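Local atomic coordinates of beta-N-acetylhexosaminidase (Akkermansia muciniphila, PDB entry 6JEB), a protein that hydrolyses terminal non-reducing N-acetylhexosamine residues from N-acetyl-beta-D-hexosaminides such as chitobiose and unbranched N-glycans, using a family 20 glycosidase fold. Residues D114-Y119 with F447-F452; A2-I6 with I79-I84; Q283-K287 with N311-Y315; Y322-Q326 with S347-Y352; F240-K244 with L296-Q302. All coordinates share one frame; numbering follows the deposited sequence.

From the N terminus, interaction 2 closes first: residues 2-6 lie against residues 79-84 of strand 79-86 within the N-terminal domain. Interaction 1 then opens at 114-119 and closes only at 447-452, fastening an early helix of the catalytic barrel to the chain's last helix, so its loop encloses the remaining three contacts. Within it, interactions 5 and 3 cross, because helix 282-299 meets helix 230-246 near its C-terminal end and the loop 311-315 near its start. Interaction 4 follows in series, joining the ends of two neighbouring barrel strands at the acetamide site. Interactions 1 and 2 touch each other through Phe447 and Ser5, linking the two domains.

Interaction 1. Residues D114-Y119 with F447-F452; sequences DMMAYY and FILKRF
Helix 106-118, which follows the first strand of the TIM barrel, packs here on the long terminal helix 434-452, with Tyr118 as a knob seated among Phe447, Ile448, Arg451 and Phe452. Its ring meets Phe452 in a T-shaped stack: the CE2 edge of Phe452 points to the tyrosine face, with centroids 5.7 Å apart and planes at 87°. On its other flanks, Tyr118 CE2 lies 3.6 Å from Ile448 CD1 and Tyr118 CE1 is 3.5 Å from Arg451 CD. The knob gets there because CG stands opposite the backbone N (chi1 -170°). Phe452 is sandwiched in turn, its own neighbour Arg451 covering one face through CG and Met115 the other. Met115 has two conformers; in one, CG sits 3.8 Å from the Phe452 centroid, with SD farther off above the same face in a tentative Met-aromatic contact. Replacing Tyr118 by alanine would probably open a gap between the helices and leave the Phe452 edge without its aromatic face. Apolar packing thus fills the middle, while polar ends are satisfied outside it: Tyr118 OH and Arg451 both reach Asp70 of helix 55-73, drawing the N-terminal domain onto this helix pair.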
# COMPACT_ATOMS: atom_id res chain seq x y z
N ASP A 114 -10.03 -5.03 -7.72
CA ASP A 114 -11.42 -5.34 -7.41
C ASP A 114 -11.56 -5.90 -6.00
O ASP A 114 -12.50 -5.55 -5.28
CB ASP A 114 -11.98 -6.36 -8.41
CG ASP A 114 -12.28 -5.76 -9.77
OD1 ASP A 114 -11.95 -4.58 -10.01
OD2 ASP A 114 -12.87 -6.47 -10.61
N MET A 115 -10.62 -6.75 -5.59
CA MET A 115 -10.70 -7.34 -4.26
C MET A 115 -10.48 -6.29 -3.17
O MET A 115 -11.20 -6.29 -2.16
CB MET A 115 -9.75 -8.52 -4.14
CG MET A 115 -10.18 -9.66 -5.06
SD MET A 115 -9.10 -11.09 -5.00
CE MET A 115 -9.41 -11.69 -3.34
N MET A 116 -9.51 -5.39 -3.34
CA MET A 116 -9.31 -4.38 -2.29
C MET A 116 -10.48 -3.40 -2.23
O MET A 116 -10.86 -2.95 -1.14
CB MET A 116 -7.96 -3.67 -2.46
CG MET A 116 -7.90 -2.68 -3.61
SD MET A 116 -6.21 -2.17 -3.97
CE MET A 116 -5.89 -1.07 -2.59
N ALA A 117 -11.07 -3.06 -3.38
CA ALA A 117 -12.24 -2.19 -3.37
C ALA A 117 -13.40 -2.83 -2.63
O ALA A 117 -14.19 -2.14 -1.98
CB ALA A 117 -12.65 -1.84 -4.80
N TYR A 118 -13.52 -4.16 -2.72
CA TYR A 118 -14.59 -4.87 -2.02
C TYR A 118 -14.54 -4.62 -0.52
O TYR A 118 -15.59 -4.61 0.14
CB TYR A 118 -14.46 -6.36 -2.33
CG TYR A 118 -15.60 -7.24 -1.90
CD1 TYR A 118 -16.76 -7.34 -2.66
CD2 TYR A 118 -15.50 -8.04 -0.76
CE1 TYR A 118 -17.80 -8.18 -2.29
CE2 TYR A 118 -16.53 -8.89 -0.38
CZ TYR A 118 -17.68 -8.94 -1.14
OH TYR A 118 -18.70 -9.78 -0.77
N TYR A 119 -13.33 -4.39 0.02
CA TYR A 119 -13.10 -4.13 1.44
C TYR A 119 -12.87 -2.65 1.75
O TYR A 119 -12.40 -2.32 2.85
CB TYR A 119 -11.95 -5.01 1.95
CG TYR A 119 -12.36 -6.46 1.92
CD1 TYR A 119 -13.27 -6.96 2.85
CD2 TYR A 119 -11.89 -7.33 0.93
CE1 TYR A 119 -13.68 -8.27 2.82
CE2 TYR A 119 -12.31 -8.66 0.89
CZ TYR A 119 -13.21 -9.12 1.84
OH TYR A 119 -13.65 -10.42 1.80
N PHE A 447 -18.56 -15.64 -0.13
CA PHE A 447 -18.73 -14.41 -0.90
C PHE A 447 -17.63 -14.27 -1.94
O PHE A 447 -17.89 -13.97 -3.11
CB PHE A 447 -18.70 -13.16 -0.01
CG PHE A 447 -19.75 -13.11 1.08
CD1 PHE A 447 -20.78 -14.03 1.16
CD2 PHE A 447 -19.70 -12.09 2.02
CE1 PHE A 447 -21.72 -13.95 2.18
CE2 PHE A 447 -20.64 -11.99 3.03
CZ PHE A 447 -21.65 -12.93 3.12
N ILE A 448 -16.38 -14.46 -1.52
CA ILE A 448 -15.24 -14.25 -2.41
C ILE A 448 -15.14 -15.38 -3.42
O ILE A 448 -14.75 -15.16 -4.58
CB ILE A 448 -13.96 -14.04 -1.57
CG1 ILE A 448 -14.07 -12.77 -0.71
CG2 ILE A 448 -12.72 -13.99 -2.46
CD1 ILE A 448 -14.23 -11.48 -1.50
N LEU A 449 -15.50 -16.60 -3.03
CA LEU A 449 -15.56 -17.69 -4.00
C LEU A 449 -16.57 -17.38 -5.10
O LEU A 449 -16.29 -17.58 -6.29
CB LEU A 449 -15.94 -19.00 -3.30
CG LEU A 449 -14.80 -19.80 -2.68
CD1 LEU A 449 -15.37 -20.89 -1.79
CD2 LEU A 449 -13.89 -20.39 -3.76
N LYS A 450 -17.75 -16.90 -4.72
CA LYS A 450 -18.80 -16.60 -5.69
C LYS A 450 -18.38 -15.44 -6.59
O LYS A 450 -18.49 -15.52 -7.82
CB LYS A 450 -20.09 -16.26 -4.94
CG LYS A 450 -21.23 -15.74 -5.82
CD LYS A 450 -22.30 -15.06 -4.96
CE LYS A 450 -23.61 -14.84 -5.72
NZ LYS A 450 -23.47 -13.90 -6.86
N ARG A 451 -17.89 -14.35 -5.99
CA ARG A 451 -17.69 -13.13 -6.75
C ARG A 451 -16.38 -13.14 -7.53
O ARG A 451 -16.32 -12.63 -8.65
CB ARG A 451 -17.74 -11.92 -5.81
CG ARG A 451 -17.44 -10.60 -6.49
CD ARG A 451 -17.81 -9.43 -5.59
NE ARG A 451 -19.24 -9.39 -5.32
CZ ARG A 451 -20.14 -8.84 -6.13
NH1 ARG A 451 -19.74 -8.27 -7.26
NH2 ARG A 451 -21.43 -8.86 -5.81
N PHE A 452 -15.33 -13.71 -6.95
CA PHE A 452 -14.00 -13.63 -7.54
C PHE A 452 -13.42 -14.97 -7.92
O PHE A 452 -12.28 -15.01 -8.41
CB PHE A 452 -13.04 -12.89 -6.59
CG PHE A 452 -13.46 -11.48 -6.30
CD1 PHE A 452 -13.39 -10.51 -7.28
CD2 PHE A 452 -13.94 -11.13 -5.04
CE1 PHE A 452 -13.78 -9.21 -7.02
CE2 PHE A 452 -14.33 -9.83 -4.77
CZ PHE A 452 -14.24 -8.87 -5.76

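Interaction 2. Residues A2-I6 with I79-I84; sequences AQYSI and IPCGVI
Tyr4 reaches across to residues 79-84 of strand 79-86, and its hydroxyl donates to Pro80 O at 2.6 Å. The oxygen is met from above its carbonyl plane, 48° out of it, while from the tyrosine's side the acceptor lies at the ring edge. With CG opposite the carbonyl carbon (chi1 -61°), the ring is carried between Ile79 and Pro80 on one side and Ile84 on the other: CE1 passes Pro80 CD at 3.9 Å and approaches Ile79 CD1, whereas CE2 rests 3.7 Å from Ile84 CD1. The same torsion at Ile84, CG1 anti to its carbonyl carbon (chi1 -61°), brings that methyl to Tyr4 and also to Ile6, the two isoleucines meeting tip to tip with their CD1 atoms 3.7 Å apart. At the other end, Ala2 CB touches Pro80 CG at 3.6 Å. Gly82 suits the place twice over. Its backbone angles would jam a beta carbon against the preceding carbonyl oxygen, and such a carbon would also crowd Tyr4 OH. The contact belongs to the N-terminal domain, where Tyr4 and Pro80 also touch Leu15 of strand 12-16, a sheet partner of strand 79-86. Leu68 of helix 55-73 covers Tyr4 and Ile6, and Ser5 bonds to Asp443 and His444 of helix 434-452.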
# COMPACT_ATOMS: atom_id res chain seq x y z
N ALA A 2 -29.87 -12.83 14.06
CA ALA A 2 -29.45 -12.60 12.68
C ALA A 2 -28.70 -11.28 12.55
O ALA A 2 -29.13 -10.25 13.06
CB ALA A 2 -30.67 -12.60 11.76
N GLN A 3 -27.57 -11.32 11.83
CA GLN A 3 -26.67 -10.18 11.70
C GLN A 3 -26.23 -10.07 10.25
O GLN A 3 -26.43 -10.98 9.44
CB GLN A 3 -25.41 -10.37 12.55
CG GLN A 3 -25.65 -10.48 14.04
CD GLN A 3 -24.36 -10.72 14.80
OE1 GLN A 3 -23.72 -9.79 15.27
NE2 GLN A 3 -23.98 -11.99 14.92
N TYR A 4 -25.62 -8.93 9.92
CA TYR A 4 -24.92 -8.77 8.66
C TYR A 4 -23.48 -9.24 8.80
O TYR A 4 -22.93 -9.34 9.90
CB TYR A 4 -24.90 -7.30 8.24
CG TYR A 4 -26.26 -6.67 8.04
CD1 TYR A 4 -27.31 -7.39 7.47
CD2 TYR A 4 -26.49 -5.34 8.39
CE1 TYR A 4 -28.55 -6.81 7.28
CE2 TYR A 4 -27.73 -4.76 8.20
CZ TYR A 4 -28.76 -5.49 7.64
OH TYR A 4 -29.99 -4.90 7.46
N SER A 5 -22.86 -9.52 7.65
CA SER A 5 -21.45 -9.89 7.62
C SER A 5 -20.67 -8.93 6.73
O SER A 5 -20.09 -9.34 5.73
CB SER A 5 -21.28 -11.33 7.15
OG SER A 5 -21.80 -12.21 8.13
N ILE A 6 -20.66 -7.66 7.10
CA ILE A 6 -20.00 -6.62 6.33
C ILE A 6 -18.61 -6.40 6.92
O ILE A 6 -18.46 -6.16 8.12
CB ILE A 6 -20.80 -5.31 6.38
CG1 ILE A 6 -22.21 -5.50 5.82
CG2 ILE A 6 -20.04 -4.19 5.66
CD1 ILE A 6 -23.20 -4.48 6.35
N ILE A 79 -32.35 -11.60 4.76
CA ILE A 79 -31.43 -10.97 5.70
C ILE A 79 -32.24 -10.01 6.56
O ILE A 79 -33.36 -9.60 6.18
CB ILE A 79 -30.27 -10.26 4.97
CG1 ILE A 79 -30.79 -9.06 4.16
CG2 ILE A 79 -29.48 -11.24 4.11
CD1 ILE A 79 -29.68 -8.18 3.61
N PRO A 80 -31.72 -9.61 7.71
CA PRO A 80 -32.45 -8.65 8.55
C PRO A 80 -32.58 -7.31 7.86
O PRO A 80 -31.71 -6.88 7.09
CB PRO A 80 -31.58 -8.52 9.81
CG PRO A 80 -30.62 -9.63 9.76
CD PRO A 80 -30.47 -10.07 8.35
N CYS A 81 -33.69 -6.63 8.15
CA CYS A 81 -33.80 -5.22 7.83
C CYS A 81 -33.03 -4.41 8.86
O CYS A 81 -32.66 -4.91 9.93
CB CYS A 81 -35.27 -4.82 7.81
SG CYS A 81 -36.17 -5.53 6.41
N GLY A 82 -32.77 -3.15 8.54
CA GLY A 82 -32.00 -2.33 9.45
C GLY A 82 -31.50 -1.07 8.78
O GLY A 82 -31.80 -0.80 7.61
N VAL A 83 -30.75 -0.30 9.55
CA VAL A 83 -30.13 0.94 9.09
C VAL A 83 -28.65 0.88 9.39
O VAL A 83 -28.25 0.62 10.54
CB VAL A 83 -30.75 2.18 9.78
CG1 VAL A 83 -30.16 3.46 9.21
CG2 VAL A 83 -32.26 2.17 9.62
N ILE A 84 -27.83 1.13 8.38
CA ILE A 84 -26.38 1.17 8.49
C ILE A 84 -25.97 2.62 8.27
O ILE A 84 -26.27 3.20 7.22
CB ILE A 84 -25.73 0.26 7.44
CG1 ILE A 84 -26.16 -1.20 7.63
CG2 ILE A 84 -24.21 0.41 7.48
CD1 ILE A 84 -25.97 -2.05 6.38

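Interaction 3. Residues Q283-K287 with N311-Y315; sequences QEQMK and NAGIY
Gln283 and Lys287, one turn apart on helix 282-299, reach out to the loop residues Asn311 and Gly313 by hydrogen bonds of two kinds. The first joins side chains: Asn311 ND2 donates to Gln283 OE1 at 3.0 Å with an N-H...O angle of 166°, in the plane of the glutamine carbonyl and on a lone pair. The two amides slide past each other and are turned 31° apart. A bend at chi2 of Gln283 (-62°) curls its amide back to face the loop. The second kind uses loop backbone as acceptor: the Lys287 chain, extended as far as CE and bent at its last torsion, brings NZ to Gly313 O, 2.8 Å away, with the nitrogen tilted from the carbonyl plane.

A water adds a bridge, donating to Lys287 O at 2.9 Å and to Ile314 O at 2.8 Å, so two carbonyls that could not bond each other are joined.

Van der Waals packing centres on Ile314. Its CD1 lies 3.8 Å from Met286 CG, and its CG2 is 3.5 Å from two oxygens, Gln283 O and Gln283 OE1. The CG1 carbon covers one face of the neighbouring Tyr315 ring.

Within the loop, Asn311 OD1 accepts from Gly313 N in an Asx turn, entering a short 3-10 segment; the same asparagine therefore shapes the loop and ties it to the helix. The arrangement belongs to the TIM barrel: the loop leaving strand 303-307 folds back over the first turns of the helix preceding that strand, on the rim near the substrate-binding residues Asp257 and Trp324.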
# COMPACT_ATOMS: atom_id res chain seq x y z
N GLN A 283 23.51 12.33 7.54
CA GLN A 283 22.09 12.58 7.78
C GLN A 283 21.70 13.99 7.36
O GLN A 283 20.61 14.20 6.81
CB GLN A 283 21.72 12.31 9.24
CG GLN A 283 21.75 10.84 9.63
CD GLN A 283 20.75 10.01 8.85
OE1 GLN A 283 19.55 10.12 9.06
NE2 GLN A 283 21.25 9.19 7.93
N GLU A 284 22.57 14.97 7.59
CA GLU A 284 22.35 16.30 7.03
C GLU A 284 22.32 16.23 5.51
O GLU A 284 21.52 16.91 4.86
CB GLU A 284 23.45 17.26 7.47
CG GLU A 284 23.24 17.92 8.81
CD GLU A 284 24.20 19.06 9.02
OE1 GLU A 284 23.98 20.15 8.45
OE2 GLU A 284 25.20 18.86 9.75
N GLN A 285 23.19 15.41 4.92
CA GLN A 285 23.18 15.26 3.47
C GLN A 285 21.87 14.63 3.01
O GLN A 285 21.30 15.04 1.99
CB GLN A 285 24.37 14.41 3.03
CG GLN A 285 24.53 14.39 1.52
CD GLN A 285 25.73 13.59 1.06
OE1 GLN A 285 26.66 13.34 1.82
NE2 GLN A 285 25.70 13.17 -0.20
N MET A 286 21.38 13.63 3.75
CA MET A 286 20.11 13.00 3.41
C MET A 286 18.96 14.00 3.49
O MET A 286 18.09 14.03 2.61
CB MET A 286 19.85 11.81 4.35
CG MET A 286 18.62 10.96 4.00
SD MET A 286 18.84 9.92 2.53
CE MET A 286 20.14 8.80 3.07
N LYS A 287 18.94 14.83 4.53
CA LYS A 287 17.91 15.86 4.64
C LYS A 287 17.93 16.79 3.43
O LYS A 287 16.88 17.10 2.86
CB LYS A 287 18.10 16.65 5.94
CG LYS A 287 17.07 17.73 6.17
CD LYS A 287 17.36 18.50 7.45
CE LYS A 287 16.28 19.53 7.73
NZ LYS A 287 14.95 18.89 7.99
N ASN A 311 14.74 8.88 12.17
CA ASN A 311 15.38 10.17 12.42
C ASN A 311 14.45 11.24 11.87
O ASN A 311 14.53 11.61 10.70
CB ASN A 311 16.76 10.25 11.76
CG ASN A 311 17.47 11.56 12.07
OD1 ASN A 311 17.00 12.35 12.90
ND2 ASN A 311 18.60 11.80 11.42
N ALA A 312 13.56 11.75 12.73
CA ALA A 312 12.57 12.71 12.26
C ALA A 312 13.20 13.97 11.70
O ALA A 312 12.55 14.69 10.94
CB ALA A 312 11.60 13.05 13.39
N GLY A 313 14.47 14.24 12.03
CA GLY A 313 15.11 15.48 11.60
C GLY A 313 15.38 15.57 10.11
O GLY A 313 15.64 16.67 9.62
N ILE A 314 15.33 14.45 9.38
CA ILE A 314 15.63 14.49 7.95
C ILE A 314 14.42 14.86 7.09
O ILE A 314 14.58 15.02 5.87
CB ILE A 314 16.32 13.23 7.40
CG1 ILE A 314 15.38 12.02 7.42
CG2 ILE A 314 17.62 12.94 8.16
CD1 ILE A 314 15.95 10.81 6.67
N TYR A 315 13.24 14.98 7.68
CA TYR A 315 12.03 15.33 6.94
C TYR A 315 11.63 16.77 7.25
O TYR A 315 12.11 17.38 8.21
CB TYR A 315 10.89 14.36 7.28
CG TYR A 315 11.35 12.92 7.27
CD1 TYR A 315 11.55 12.25 6.06
CD2 TYR A 315 11.63 12.25 8.45
CE1 TYR A 315 12.00 10.93 6.04
CE2 TYR A 315 12.07 10.94 8.44
CZ TYR A 315 12.26 10.28 7.24
OH TYR A 315 12.71 8.98 7.23
O HOH W 1 14.19 16.98 3.94

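Interaction 4. Residues Y322-Q326 with S347-Y352; sequences YAWRQ and SSEYCY. With ACM (acetamide), chain C.
Trp324 and Tyr352 come together where the loops leaving strands 320-323 and 342-345 of the TIM barrel line the sugar pocket. A backbone bond fixes the loops to each other: Ser348 N donates to Trp324 O at 2.9 Å. A water adds a bridge, donating to Arg325 O and hydrogen-bonded to Ser347 OG, 2.6 Å away. An ST turn, Ser347 OG accepting from Glu349 N, shapes the second loop.

The aromatic pair meets rim to rim, with planes nearly parallel (3°) but offset, neither over the other's face, and Tyr352 OH is only 3.1 Å from Trp324 CE3. Trp324 CG stands between its backbone N and carbonyl carbon (chi1 69°), which turns the indole to floor the pocket, Arg325 CG covering the far face.

Acetamide, resembling the substrate's N-acetyl group, lies on the near face, its methyl C2 3.7 Å above the indole plane. With alanine in place of Trp324, the acetamide would probably lose the surface beneath it and Tyr352 OH the indole rim beside it. Asp257 provides acetamide with a second hydrogen bond. The polar grip from this contact is a single bond, Tyr352 OH donating to the acetamide O at 2.7 Å.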
# COMPACT_ATOMS: atom_id res chain seq x y z
N TYR A 322 5.80 6.86 6.70
CA TYR A 322 5.20 5.57 7.01
C TYR A 322 6.02 4.90 8.10
O TYR A 322 7.20 4.58 7.88
CB TYR A 322 5.19 4.66 5.79
CG TYR A 322 4.29 5.05 4.64
CD1 TYR A 322 4.57 6.17 3.86
CD2 TYR A 322 3.20 4.27 4.30
CE1 TYR A 322 3.75 6.50 2.78
CE2 TYR A 322 2.39 4.59 3.23
CZ TYR A 322 2.67 5.70 2.47
OH TYR A 322 1.85 6.00 1.41
N ALA A 323 5.41 4.64 9.25
CA ALA A 323 6.07 3.89 10.31
C ALA A 323 6.02 2.41 9.97
O ALA A 323 4.94 1.87 9.69
CB ALA A 323 5.37 4.14 11.65
N TRP A 324 7.17 1.75 9.97
CA TRP A 324 7.22 0.34 9.59
C TRP A 324 8.15 -0.51 10.44
O TRP A 324 7.87 -1.70 10.61
CB TRP A 324 7.62 0.19 8.12
CG TRP A 324 9.05 0.56 7.79
CD1 TRP A 324 9.54 1.81 7.54
CD2 TRP A 324 10.16 -0.34 7.65
NE1 TRP A 324 10.88 1.75 7.25
CE2 TRP A 324 11.29 0.44 7.32
CE3 TRP A 324 10.31 -1.72 7.79
CZ2 TRP A 324 12.55 -0.13 7.10
CZ3 TRP A 324 11.56 -2.28 7.57
CH2 TRP A 324 12.66 -1.48 7.24
N ARG A 325 9.23 0.03 10.99
CA ARG A 325 10.22 -0.80 11.63
C ARG A 325 9.68 -1.44 12.90
O ARG A 325 8.95 -0.82 13.67
CB ARG A 325 11.48 0.01 11.93
CG ARG A 325 12.25 0.29 10.65
CD ARG A 325 13.60 0.86 10.92
NE ARG A 325 14.39 1.00 9.69
CZ ARG A 325 15.27 0.10 9.26
NH1 ARG A 325 15.48 -1.01 9.95
NH2 ARG A 325 15.96 0.33 8.15
N GLN A 326 10.05 -2.71 13.09
CA GLN A 326 9.58 -3.48 14.23
C GLN A 326 9.97 -2.80 15.54
O GLN A 326 11.08 -2.29 15.69
CB GLN A 326 10.17 -4.89 14.16
CG GLN A 326 10.03 -5.71 15.43
CD GLN A 326 11.33 -5.80 16.21
OE1 GLN A 326 12.32 -6.35 15.71
NE2 GLN A 326 11.34 -5.27 17.42
N SER A 347 3.25 -0.71 10.41
CA SER A 347 4.12 -1.48 11.29
C SER A 347 4.27 -2.91 10.79
O SER A 347 3.28 -3.63 10.59
CB SER A 347 3.53 -1.52 12.69
OG SER A 347 4.15 -2.57 13.42
N SER A 348 5.53 -3.34 10.62
CA SER A 348 5.80 -4.67 10.10
C SER A 348 5.35 -5.77 11.04
O SER A 348 5.25 -6.92 10.62
CB SER A 348 7.28 -4.81 9.77
OG SER A 348 8.08 -4.70 10.93
N GLU A 349 5.07 -5.44 12.31
CA GLU A 349 4.53 -6.42 13.25
C GLU A 349 3.11 -6.85 12.89
O GLU A 349 2.68 -7.94 13.29
CB GLU A 349 4.57 -5.85 14.67
CG GLU A 349 4.16 -6.80 15.79
CD GLU A 349 4.44 -6.25 17.18
OE1 GLU A 349 5.40 -5.46 17.32
OE2 GLU A 349 3.71 -6.59 18.14
N TYR A 350 2.39 -6.02 12.13
CA TYR A 350 0.98 -6.26 11.84
C TYR A 350 0.66 -6.19 10.35
O TYR A 350 -0.33 -6.80 9.90
CB TYR A 350 0.11 -5.18 12.52
CG TYR A 350 0.19 -5.16 14.02
CD1 TYR A 350 1.14 -4.38 14.67
CD2 TYR A 350 -0.68 -5.91 14.79
CE1 TYR A 350 1.23 -4.35 16.04
CE2 TYR A 350 -0.61 -5.88 16.18
CZ TYR A 350 0.35 -5.10 16.79
OH TYR A 350 0.43 -5.08 18.17
N CYS A 351 1.45 -5.43 9.59
CA CYS A 351 1.03 -4.97 8.27
C CYS A 351 1.87 -5.50 7.13
O CYS A 351 1.53 -5.25 5.97
CB CYS A 351 1.08 -3.44 8.20
SG CYS A 351 0.05 -2.60 9.41
N TYR A 352 2.97 -6.20 7.42
CA TYR A 352 3.85 -6.71 6.38
C TYR A 352 3.30 -8.06 5.94
O TYR A 352 3.55 -9.09 6.58
CB TYR A 352 5.29 -6.76 6.89
CG TYR A 352 6.05 -5.49 6.59
CD1 TYR A 352 5.41 -4.25 6.66
CD2 TYR A 352 7.39 -5.51 6.22
CE1 TYR A 352 6.08 -3.07 6.37
CE2 TYR A 352 8.07 -4.34 5.93
CZ TYR A 352 7.41 -3.12 6.00
OH TYR A 352 8.07 -1.96 5.68
C1 ACM C . 10.91 -1.48 3.93
O ACM C . 10.44 -2.41 4.50
N ACM C . 12.18 -1.64 3.30
C2 ACM C . 10.23 -0.12 3.84
O HOH W 2 6.26 -1.46 14.54

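Interaction 5. Residues F240-K244 with L296-Q302; sequences FNELK and LLAKNGQ
The Phe240 ring carries Leu297 over one face, CD2 standing 3.6 Å from the centroid and 14° off the normal in a CH-pi contact, while Leu296 CB lies at the edge, 4.1 Å from CD2 of the ring. The other flat groups are amides. Gln302 holds its amide by the helix backbone, NE2 donating to Phe240 O at 3.1 Å, tilted from the carbonyl plane. That oxygen already accepts from Lys244 N in its own helix, and the two donors come from opposite faces of the carbonyl plane. Asn300 ND2 steadies the glutamine from the other end, donating to Gln302 OE1 at 3.0 Å from above that carbonyl plane, although OE1 lies in the asparagine's own amide plane. A further bond from Asn300 ND2 to Asn241 OD1 is weak and doubtful, since Asn241 has two conformers. A water accepts from Gln302 NE2 as well.

Lys244 supplies the charged link. A bend at chi2 (70°) brings its ammonium alongside Asn300, and NZ donates to Asn300 O at 2.7 Å. That carbonyl lies where helix 282-299 ends in a Schellman motif: Gln302 N returns to Leu297 O and Gly301 N to Ala298 O, with Gly301 at positive phi. The lysine's charge probably suits this helix C terminus.

Helices 230-246 and 282-299 thus lock together away from the substrate and zinc sites, on the outer layer of the barrel. Leu243, Leu297 and Gln302 all touch Val252 of strand 251-253, which the two helices cover, and Gln302 leads straight into the neighbouring strand 303-307.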
# COMPACT_ATOMS: atom_id res chain seq x y z
N PHE A 240 9.66 12.49 -12.57
CA PHE A 240 8.53 13.16 -11.93
C PHE A 240 7.58 13.77 -12.96
O PHE A 240 6.37 13.83 -12.71
CB PHE A 240 9.02 14.23 -10.95
CG PHE A 240 9.85 13.69 -9.81
CD1 PHE A 240 9.80 12.35 -9.45
CD2 PHE A 240 10.68 14.54 -9.09
CE1 PHE A 240 10.57 11.87 -8.39
CE2 PHE A 240 11.45 14.08 -8.04
CZ PHE A 240 11.40 12.74 -7.68
N ASN A 241 8.10 14.23 -14.10
CA ASN A 241 7.22 14.72 -15.16
C ASN A 241 6.32 13.61 -15.68
O ASN A 241 5.13 13.84 -15.94
CB ASN A 241 8.04 15.36 -16.28
CG ASN A 241 8.61 16.71 -15.90
OD1 ASN A 241 8.10 17.38 -15.00
ND2 ASN A 241 9.67 17.13 -16.59
N GLU A 242 6.86 12.40 -15.85
CA GLU A 242 6.02 11.28 -16.25
C GLU A 242 4.97 10.99 -15.20
O GLU A 242 3.80 10.73 -15.52
CB GLU A 242 6.85 10.02 -16.49
CG GLU A 242 7.75 10.13 -17.69
CD GLU A 242 6.98 10.53 -18.93
OE1 GLU A 242 6.07 9.77 -19.33
OE2 GLU A 242 7.28 11.60 -19.49
N LEU A 243 5.36 11.02 -13.92
CA LEU A 243 4.39 10.76 -12.86
C LEU A 243 3.30 11.81 -12.84
O LEU A 243 2.14 11.50 -12.57
CB LEU A 243 5.10 10.68 -11.51
CG LEU A 243 6.16 9.57 -11.37
CD1 LEU A 243 6.72 9.57 -9.95
CD2 LEU A 243 5.59 8.21 -11.75
N LYS A 244 3.65 13.07 -13.13
CA LYS A 244 2.64 14.13 -13.21
C LYS A 244 1.62 13.83 -14.31
O LYS A 244 0.41 14.04 -14.12
CB LYS A 244 3.33 15.48 -13.47
CG LYS A 244 2.38 16.65 -13.64
CD LYS A 244 1.70 17.01 -12.35
CE LYS A 244 0.81 18.24 -12.52
NZ LYS A 244 0.19 18.69 -11.24
N LEU A 296 11.82 19.76 -6.45
CA LEU A 296 11.50 19.33 -7.82
C LEU A 296 10.04 18.93 -7.92
O LEU A 296 9.34 19.33 -8.87
CB LEU A 296 12.38 18.16 -8.23
CG LEU A 296 13.74 18.40 -8.87
CD1 LEU A 296 14.30 17.06 -9.32
CD2 LEU A 296 13.62 19.37 -10.04
N LEU A 297 9.56 18.13 -6.97
CA LEU A 297 8.15 17.74 -6.96
C LEU A 297 7.24 18.96 -6.89
O LEU A 297 6.22 19.01 -7.58
CB LEU A 297 7.88 16.81 -5.78
CG LEU A 297 8.52 15.42 -5.86
CD1 LEU A 297 8.40 14.69 -4.51
CD2 LEU A 297 7.87 14.59 -6.97
N ALA A 298 7.58 19.94 -6.05
CA ALA A 298 6.72 21.10 -5.87
C ALA A 298 6.53 21.88 -7.17
O ALA A 298 5.49 22.51 -7.37
CB ALA A 298 7.26 21.99 -4.76
N LYS A 299 7.52 21.85 -8.07
CA LYS A 299 7.37 22.52 -9.36
C LYS A 299 6.23 21.93 -10.18
O LYS A 299 5.68 22.62 -11.05
CB LYS A 299 8.67 22.43 -10.15
CG LYS A 299 9.72 23.46 -9.78
CD LYS A 299 11.04 23.16 -10.47
CE LYS A 299 10.83 22.54 -11.85
NZ LYS A 299 11.12 23.47 -12.98
N ASN A 300 5.87 20.67 -9.93
CA ASN A 300 4.76 20.02 -10.60
C ASN A 300 3.51 19.96 -9.74
O ASN A 300 2.56 19.26 -10.10
CB ASN A 300 5.13 18.59 -11.01
CG ASN A 300 6.30 18.52 -11.96
OD1 ASN A 300 6.51 19.43 -12.77
ND2 ASN A 300 7.06 17.44 -11.89
N GLY A 301 3.50 20.66 -8.60
CA GLY A 301 2.39 20.50 -7.68
C GLY A 301 2.32 19.13 -7.02
O GLY A 301 1.25 18.72 -6.57
N GLN A 302 3.44 18.41 -6.96
CA GLN A 302 3.50 17.09 -6.35
C GLN A 302 4.03 17.20 -4.92
O GLN A 302 4.72 18.15 -4.55
CB GLN A 302 4.40 16.17 -7.18
CG GLN A 302 3.83 15.81 -8.55
CD GLN A 302 4.91 15.32 -9.51
OE1 GLN A 302 5.98 15.91 -9.61
NE2 GLN A 302 4.63 14.23 -10.22
O HOH W 3 2.15 12.76 -9.78